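Local coordinates for protein polymerase X (Deinococcus radiodurans, PDB 2W9M) that probably extends DNA as a family X polymerase, adding deoxynucleotides from their triphosphates, and binds a cluster of zinc ions, at residues Ala245-Leu249 and Thr269-Gly273; Thr203-Val209 and Ile235-Pro239; Val188-Leu192 and Ala301-Glu305. One frame throughout, in Å; residues are numbered along the deposited sequence.

Contact 1: residues Ala245-Leu249 and Thr269-Gly273; sequences ALDLL and TLTAG
Leu249 and Ala245, one turn apart on helix 243-249, both face the strand 269-271, and Leu249 pushes furthest into it. Its CB sits 3.6 Å from Ala245 O of the preceding turn and is still clear of the strand. CG leaves anti to the carbonyl carbon (chi1 -72°), and this swings the branch off the helix toward residues 270-272. CD1 lands on the peptide between Thr271 and Ala272, 3.3 Å from Thr271 C and 3.2 Å from Ala272 N, so the methyl rests on backbone; Ala272 CB, 4.4 Å from the same Leu249 CD1, completes its seat. Gln260 of helix 253-264 also touches this leucine, and its NE2 bonds Leu270 O.

The short axes of helix and strand run nearly at right angles (82°), 8.6 Å apart. The strand is an outer member of the three-stranded antiparallel sheet 269-282, consistent with the thumb of a family X polymerase, and Ala272-Gly273 make the turn into the next strand, 274-277.

A turn back on the helix, the small Ala245 lets the strand come close: its CB is 3.5 Å from Leu270 CD2 and 3.6 Å from Thr271 O. Leu270 is buried, with Val259 and Ala263 of helix 253-264 packed on it as well. Thr271, the next residue along, points its CB away from the helix. Leu246, which follows Ala245 on the helix, meets Ala272: its CD1 lies 3.9 Å from Ala272 CB, while its other methyl, CD2, packs on Ala236 and Ala238 of strand 231-238.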
loop_
_atom_site.group_PDB
_atom_site.type_symbol
_atom_site.label_atom_id
_atom_site.label_comp_id
_atom_site.label_asym_id
_atom_site.label_seq_id
_atom_site.Cartn_x
_atom_site.Cartn_y
_atom_site.Cartn_z
ATOM N N ALA A 245 -28.310 12.319 10.018
ATOM C CA ALA A 245 -27.784 12.203 11.379
ATOM C C ALA A 245 -27.052 10.882 11.564
ATOM O O ALA A 245 -26.013 10.823 12.221
ATOM C CB ALA A 245 -28.905 12.328 12.402
ATOM N N LEU A 246 -27.615 9.823 10.993
ATOM C CA LEU A 246 -26.983 8.512 11.003
ATOM C C LEU A 246 -25.599 8.595 10.361
ATOM O O LEU A 246 -24.643 7.999 10.849
ATOM C CB LEU A 246 -27.850 7.504 10.248
ATOM C CG LEU A 246 -27.343 6.062 10.197
ATOM C CD1 LEU A 246 -27.526 5.394 11.549
ATOM C CD2 LEU A 246 -28.063 5.277 9.112
ATOM N N ASP A 247 -25.498 9.349 9.270
ATOM C CA ASP A 247 -24.240 9.481 8.547
ATOM C C ASP A 247 -23.178 10.194 9.374
ATOM O O ASP A 247 -22.003 9.835 9.327
ATOM C CB ASP A 247 -24.454 10.190 7.212
ATOM C CG ASP A 247 -25.207 9.326 6.210
ATOM O OD1 ASP A 247 -25.533 8.168 6.554
ATOM O OD2 ASP A 247 -25.470 9.796 5.081
ATOM N N LEU A 248 -23.590 11.200 10.138
ATOM C CA LEU A 248 -22.660 11.907 11.011
ATOM C C LEU A 248 -22.178 10.998 12.137
ATOM O O LEU A 248 -20.980 10.902 12.397
ATOM C CB LEU A 248 -23.306 13.164 11.597
ATOM C CG LEU A 248 -23.377 14.395 10.693
ATOM C CD1 LEU A 248 -23.951 15.566 11.464
ATOM C CD2 LEU A 248 -22.002 14.747 10.160
ATOM N N LEU A 249 -23.117 10.328 12.798
ATOM C CA LEU A 249 -22.784 9.475 13.937
ATOM C C LEU A 249 -21.915 8.277 13.562
ATOM O O LEU A 249 -21.088 7.841 14.357
ATOM C CB LEU A 249 -24.051 9.016 14.668
ATOM C CG LEU A 249 -24.761 10.112 15.466
ATOM C CD1 LEU A 249 -26.159 9.686 15.833
ATOM C CD2 LEU A 249 -23.967 10.480 16.713
ATOM N N THR A 269 -30.683 17.165 20.841
ATOM C CA THR A 269 -30.224 15.811 21.119
ATOM C C THR A 269 -30.005 15.085 19.793
ATOM O O THR A 269 -30.954 14.862 19.039
ATOM C CB THR A 269 -31.225 15.032 21.996
ATOM O OG1 THR A 269 -31.216 15.572 23.323
ATOM C CG2 THR A 269 -30.853 13.557 22.056
ATOM N N LEU A 270 -28.753 14.735 19.504
ATOM C CA LEU A 270 -28.421 14.063 18.247
ATOM C C LEU A 270 -28.367 12.554 18.446
ATOM O O LEU A 270 -27.629 12.056 19.293
ATOM C CB LEU A 270 -27.088 14.568 17.689
ATOM C CG LEU A 270 -27.020 14.806 16.174
ATOM C CD1 LEU A 270 -25.587 14.708 15.664
ATOM C CD2 LEU A 270 -27.910 13.837 15.428
ATOM N N THR A 271 -29.156 11.834 17.658
ATOM C CA THR A 271 -29.247 10.384 17.768
ATOM C C THR A 271 -29.396 9.777 16.374
ATOM O O THR A 271 -29.754 10.475 15.426
ATOM C CB THR A 271 -30.444 9.980 18.659
ATOM O OG1 THR A 271 -30.128 10.251 20.030
ATOM C CG2 THR A 271 -30.780 8.504 18.509
ATOM N N ALA A 272 -29.102 8.486 16.246
ATOM C CA ALA A 272 -29.290 7.779 14.983
ATOM C C ALA A 272 -30.742 7.882 14.537
ATOM O O ALA A 272 -31.055 7.727 13.359
ATOM C CB ALA A 272 -28.880 6.325 15.125
ATOM N N GLY A 273 -31.623 8.148 15.496
ATOM C CA GLY A 273 -33.036 8.319 15.220
ATOM C C GLY A 273 -33.363 9.696 14.676
ATOM O O GLY A 273 -34.473 9.938 14.202
#

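Contact 2: residues Thr203-Val209 and Ile235-Pro239; sequences TGTPDDV and IACAP
Thr203-Gly204 run alongside Ala238 where strand 194-203 gives way to helix 206-212, a helix opened by a capping box of Thr205 and Asp208. Strands 194-203 and 231-238 are parallel neighbours in the mixed sheet, probably the palm of the polymerase.

Two kinds of hydrogen bond hold this corner. Across the segments, Gly204 N donates to Ala238 O at 2.9 Å, from above the carbonyl plane, and the same oxygen takes a CA-H...O contact from Thr203. Within the turn, Thr205 N reaches Asp208 OD2 at 2.7 Å on the anti side of the carboxylate, about 31° out of its plane, while Thr205 OG1 accepts a weak bond from Asp207 N. Gly204 suits both its backbone angles and this carboxylate, which a CB would probably crowd.

Among the apolar contacts, Val209 CG1, anti to the backbone N (chi1 173°), reaches Ile235 CG2 at 4.2 Å, the two side chains slanting past each other. Leu224 of the adjoining strand also touches Val209 and Cys237. Cys237 packs against Pro206, its SG 4.0 Å from Pro206 CD; its CB is 3.4 Å from Gly204 O, and a bound mercury ion sits about 3 Å from its side chain.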
loop_
_atom_site.group_PDB
_atom_site.type_symbol
_atom_site.label_atom_id
_atom_site.label_comp_id
_atom_site.label_asym_id
_atom_site.label_seq_id
_atom_site.Cartn_x
_atom_site.Cartn_y
_atom_site.Cartn_z
ATOM N N THR A 203 -30.469 3.751 4.029
ATOM C CA THR A 203 -31.805 4.166 4.461
ATOM C C THR A 203 -32.802 3.029 4.255
ATOM O O THR A 203 -32.799 2.365 3.218
ATOM C CB THR A 203 -32.328 5.419 3.729
ATOM O OG1 THR A 203 -32.931 5.035 2.490
ATOM C CG2 THR A 203 -31.214 6.415 3.467
ATOM N N GLY A 204 -33.657 2.810 5.246
ATOM C CA GLY A 204 -34.591 1.702 5.208
ATOM C C GLY A 204 -34.613 1.009 6.552
ATOM O O GLY A 204 -34.087 1.533 7.529
ATOM N N THR A 205 -35.214 -0.172 6.604
ATOM C CA THR A 205 -35.342 -0.906 7.857
ATOM C C THR A 205 -34.487 -2.175 7.842
ATOM O O THR A 205 -34.131 -2.676 6.774
ATOM C CB THR A 205 -36.818 -1.269 8.138
ATOM O OG1 THR A 205 -37.239 -2.313 7.248
ATOM C CG2 THR A 205 -37.709 -0.047 7.943
ATOM N N PRO A 206 -34.152 -2.696 9.034
ATOM C CA PRO A 206 -33.330 -3.910 9.149
ATOM C C PRO A 206 -33.892 -5.091 8.354
ATOM O O PRO A 206 -33.167 -6.049 8.082
ATOM C CB PRO A 206 -33.366 -4.214 10.649
ATOM C CG PRO A 206 -33.602 -2.887 11.295
ATOM C CD PRO A 206 -34.488 -2.125 10.352
ATOM N N ASP A 207 -35.169 -5.026 7.990
ATOM C CA ASP A 207 -35.789 -6.066 7.175
ATOM C C ASP A 207 -35.467 -5.848 5.699
ATOM O O ASP A 207 -35.286 -6.804 4.946
ATOM C CB ASP A 207 -37.303 -6.078 7.388
ATOM C CG ASP A 207 -37.684 -6.348 8.828
ATOM O OD1 ASP A 207 -37.330 -7.430 9.344
ATOM O OD2 ASP A 207 -38.342 -5.478 9.442
ATOM N N ASP A 208 -35.408 -4.585 5.289
ATOM C CA ASP A 208 -35.012 -4.236 3.932
ATOM C C ASP A 208 -33.620 -4.788 3.647
ATOM O O ASP A 208 -33.376 -5.379 2.594
ATOM C CB ASP A 208 -35.017 -2.716 3.749
ATOM C CG ASP A 208 -36.405 -2.115 3.877
ATOM O OD1 ASP A 208 -37.372 -2.756 3.410
ATOM O OD2 ASP A 208 -36.528 -0.999 4.436
ATOM N N VAL A 209 -32.714 -4.593 4.603
ATOM C CA VAL A 209 -31.339 -5.063 4.491
ATOM C C VAL A 209 -31.271 -6.581 4.595
ATOM O O VAL A 209 -30.501 -7.232 3.887
ATOM C CB VAL A 209 -30.459 -4.459 5.606
ATOM C CG1 VAL A 209 -29.069 -5.079 5.585
ATOM C CG2 VAL A 209 -30.385 -2.946 5.465
ATOM N N ILE A 235 -23.745 -2.773 9.113
ATOM C CA ILE A 235 -24.640 -1.969 8.303
ATOM C C ILE A 235 -25.630 -1.287 9.226
ATOM O O ILE A 235 -26.328 -1.944 9.994
ATOM C CB ILE A 235 -25.372 -2.828 7.250
ATOM C CG1 ILE A 235 -24.355 -3.436 6.276
ATOM C CG2 ILE A 235 -26.413 -2.003 6.506
ATOM C CD1 ILE A 235 -24.967 -4.295 5.195
ATOM N N ALA A 236 -25.653 0.038 9.179
ATOM C CA ALA A 236 -26.575 0.811 9.993
ATOM C C ALA A 236 -27.584 1.483 9.081
ATOM O O ALA A 236 -27.213 2.061 8.060
ATOM C CB ALA A 236 -25.827 1.845 10.818
ATOM N N CYS A 237 -28.857 1.402 9.446
ATOM C CA CYS A 237 -29.913 1.987 8.633
ATOM C C CYS A 237 -30.741 3.017 9.399
ATOM O O CYS A 237 -30.651 3.117 10.622
ATOM C CB CYS A 237 -30.806 0.893 8.048
ATOM S SG CYS A 237 -30.980 -0.560 9.109
ATOM N N ALA A 238 -31.544 3.780 8.662
ATOM C CA ALA A 238 -32.341 4.860 9.229
ATOM C C ALA A 238 -33.429 5.269 8.243
ATOM O O ALA A 238 -33.311 5.011 7.045
ATOM C CB ALA A 238 -31.452 6.051 9.553
ATOM N N PRO A 239 -34.501 5.897 8.746
ATOM C CA PRO A 239 -35.524 6.473 7.868
ATOM C C PRO A 239 -34.913 7.589 7.037
ATOM O O PRO A 239 -33.945 8.202 7.480
ATOM C CB PRO A 239 -36.538 7.063 8.851
ATOM C CG PRO A 239 -36.311 6.333 10.132
ATOM C CD PRO A 239 -34.848 6.034 10.170
#

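Contact 3: residues Val188-Leu192 and Ala301-Glu305; sequences VRRGL and AEYRE
Arg190 and Glu305 make the tight half of this contact. The carboxylate meets the NE and NH2 atoms of the arginine obliquely, with NE 2.7 Å from Glu305 OE2 and NH2 3.4 Å from Glu305 OE1. Both hydrogen bonds are weak, yet together they form a salt bridge in which the two flat groups are only 15° from parallel. CG of Arg190 lies between its backbone N and carbonyl carbon (chi1 58°), which carries the chain toward the loop and leaves CB 3.6 Å from Ala301 O. Leu192 CD1 closes in on the carboxylate too, 3.7 Å from Glu305 OE1. Between Arg190 and Leu192, Gly191, with positive phi, forms a Schellman motif after helix 186-190, and its O takes a bond from Gln532, so the corner also meets helix 526-535 of the zinc-binding part.

The other half is looser and has no bond between the segments. Arg189 stretches out so that Ala301 CB lies over one face of its guanidinium, 3.7 Å from NE. Its NH1 comes 3.6 Å from Arg304 NH1, the two planes turned 77° apart. Glu287 bridges to both arginines, and Ser251 OG bonds Arg304 as well.

Replacing Arg190 by a leucine would probably leave the buried Glu305 carboxylate without its mate across the contact, and Asp187, which pairs with NH1, without this counter-charge. Carboxylates appear to balance the arginines here: Glu287 is shared by Arg189 and Arg304, while Glu305, paired with Arg190 through two weak bonds, is likely to stay ionised despite its burial.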
loop_
_atom_site.group_PDB
_atom_site.type_symbol
_atom_site.label_atom_id
_atom_site.label_comp_id
_atom_site.label_asym_id
_atom_site.label_seq_id
_atom_site.Cartn_x
_atom_site.Cartn_y
_atom_site.Cartn_z
ATOM N N VAL A 188 -13.679 2.934 6.629
ATOM C CA VAL A 188 -13.444 2.883 5.185
ATOM C C VAL A 188 -13.795 4.207 4.501
ATOM O O VAL A 188 -13.124 4.619 3.554
ATOM C CB VAL A 188 -14.188 1.711 4.501
ATOM C CG1 VAL A 188 -13.994 0.439 5.298
ATOM C CG2 VAL A 188 -15.663 2.019 4.353
ATOM N N ARG A 189 -14.832 4.878 4.995
ATOM C CA ARG A 189 -15.274 6.140 4.406
ATOM C C ARG A 189 -14.249 7.271 4.537
ATOM O O ARG A 189 -14.173 8.146 3.673
ATOM C CB ARG A 189 -16.599 6.593 5.016
ATOM C CG ARG A 189 -17.007 7.980 4.558
ATOM C CD ARG A 189 -18.187 8.510 5.330
ATOM N NE ARG A 189 -18.573 9.828 4.844
ATOM C CZ ARG A 189 -19.389 10.653 5.492
ATOM N NH1 ARG A 189 -19.908 10.293 6.659
ATOM N NH2 ARG A 189 -19.685 11.837 4.974
ATOM N N ARG A 190 -13.471 7.267 5.616
ATOM C CA ARG A 190 -12.500 8.337 5.820
ATOM C C ARG A 190 -11.050 7.896 5.620
ATOM O O ARG A 190 -10.120 8.672 5.848
ATOM C CB ARG A 190 -12.705 9.018 7.174
ATOM C CG ARG A 190 -12.608 8.103 8.371
ATOM C CD ARG A 190 -13.111 8.812 9.620
ATOM N NE ARG A 190 -12.275 8.504 10.773
ATOM C CZ ARG A 190 -12.387 7.398 11.497
ATOM N NH1 ARG A 190 -13.309 6.499 11.192
ATOM N NH2 ARG A 190 -11.577 7.196 12.527
ATOM N N GLY A 191 -10.867 6.653 5.186
ATOM C CA GLY A 191 -9.579 6.196 4.692
ATOM C C GLY A 191 -8.571 5.747 5.729
ATOM O O GLY A 191 -7.366 5.793 5.490
ATOM N N LEU A 192 -9.058 5.306 6.880
ATOM C CA LEU A 192 -8.171 4.806 7.915
ATOM C C LEU A 192 -7.263 3.733 7.313
ATOM O O LEU A 192 -7.746 2.763 6.732
ATOM C CB LEU A 192 -8.990 4.237 9.075
ATOM C CG LEU A 192 -8.472 4.577 10.470
ATOM C CD1 LEU A 192 -8.538 6.075 10.675
ATOM C CD2 LEU A 192 -9.270 3.846 11.537
ATOM N N ALA A 301 -15.605 14.812 5.560
ATOM C CA ALA A 301 -15.242 13.528 6.157
ATOM C C ALA A 301 -13.733 13.304 6.183
ATOM O O ALA A 301 -13.225 12.572 7.033
ATOM C CB ALA A 301 -15.938 12.381 5.427
ATOM N N GLU A 302 -13.022 13.935 5.252
ATOM C CA GLU A 302 -11.569 13.818 5.195
ATOM C C GLU A 302 -10.908 14.405 6.437
ATOM O O GLU A 302 -9.803 14.004 6.802
ATOM C CB GLU A 302 -11.006 14.524 3.958
ATOM C CG GLU A 302 -11.478 13.971 2.628
ATOM C CD GLU A 302 -12.577 14.807 2.003
ATOM O OE1 GLU A 302 -13.448 15.306 2.749
ATOM O OE2 GLU A 302 -12.567 14.966 0.763
ATOM N N TYR A 303 -11.587 15.357 7.078
ATOM C CA TYR A 303 -11.004 16.103 8.194
ATOM C C TYR A 303 -11.596 15.755 9.560
ATOM O O TYR A 303 -11.519 16.558 10.490
ATOM C CB TYR A 303 -11.146 17.608 7.960
ATOM C CG TYR A 303 -10.484 18.112 6.698
ATOM C CD1 TYR A 303 -11.030 19.172 5.982
ATOM C CD2 TYR A 303 -9.319 17.529 6.221
ATOM C CE1 TYR A 303 -10.424 19.640 4.830
ATOM C CE2 TYR A 303 -8.707 17.988 5.065
ATOM C CZ TYR A 303 -9.263 19.040 4.376
ATOM O OH TYR A 303 -8.654 19.492 3.229
ATOM N N ARG A 304 -12.173 14.564 9.691
ATOM C CA ARG A 304 -12.852 14.189 10.930
ATOM C C ARG A 304 -12.033 13.277 11.836
ATOM O O ARG A 304 -12.591 12.491 12.597
ATOM C CB ARG A 304 -14.211 13.555 10.631
ATOM C CG ARG A 304 -15.155 14.480 9.890
ATOM C CD ARG A 304 -16.488 13.816 9.593
ATOM N NE ARG A 304 -17.298 14.640 8.703
ATOM C CZ ARG A 304 -18.501 14.302 8.250
ATOM N NH1 ARG A 304 -19.050 13.147 8.609
ATOM N NH2 ARG A 304 -19.155 15.123 7.438
ATOM N N GLU A 305 -10.711 13.390 11.757
ATOM C CA GLU A 305 -9.822 12.673 12.665
ATOM C C GLU A 305 -9.457 13.579 13.835
ATOM O O GLU A 305 -9.557 14.800 13.728
ATOM C CB GLU A 305 -8.541 12.249 11.944
ATOM C CG GLU A 305 -8.759 11.565 10.612
ATOM C CD GLU A 305 -9.387 10.194 10.749
ATOM O OE1 GLU A 305 -9.193 9.539 11.797
ATOM O OE2 GLU A 305 -10.073 9.764 9.800
#

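How the contacts relate
Contact 3 encloses the other two along the chain: it ties residues 188-192 to 301-305, and within that long loop contact 2 closes before contact 1 opens. Contacts 1 and 2 have centres about 14 Å apart and touch: strand 231-238 is followed in the chain by helix 243-249, and Leu246 CD2 lies 3.5 Å from Ala238 CB. Contact 1, about 17 Å from contact 3 between centres, meets it through Leu248 and Arg304, whereas contacts 2 and 3 do not touch. The series thus leads from the mixed sheet, through helices 243-249 and 253-264, to the antiparallel sheet 269-282, with contact 3 bringing the loop after helix 287-293 back beside helix 186-190.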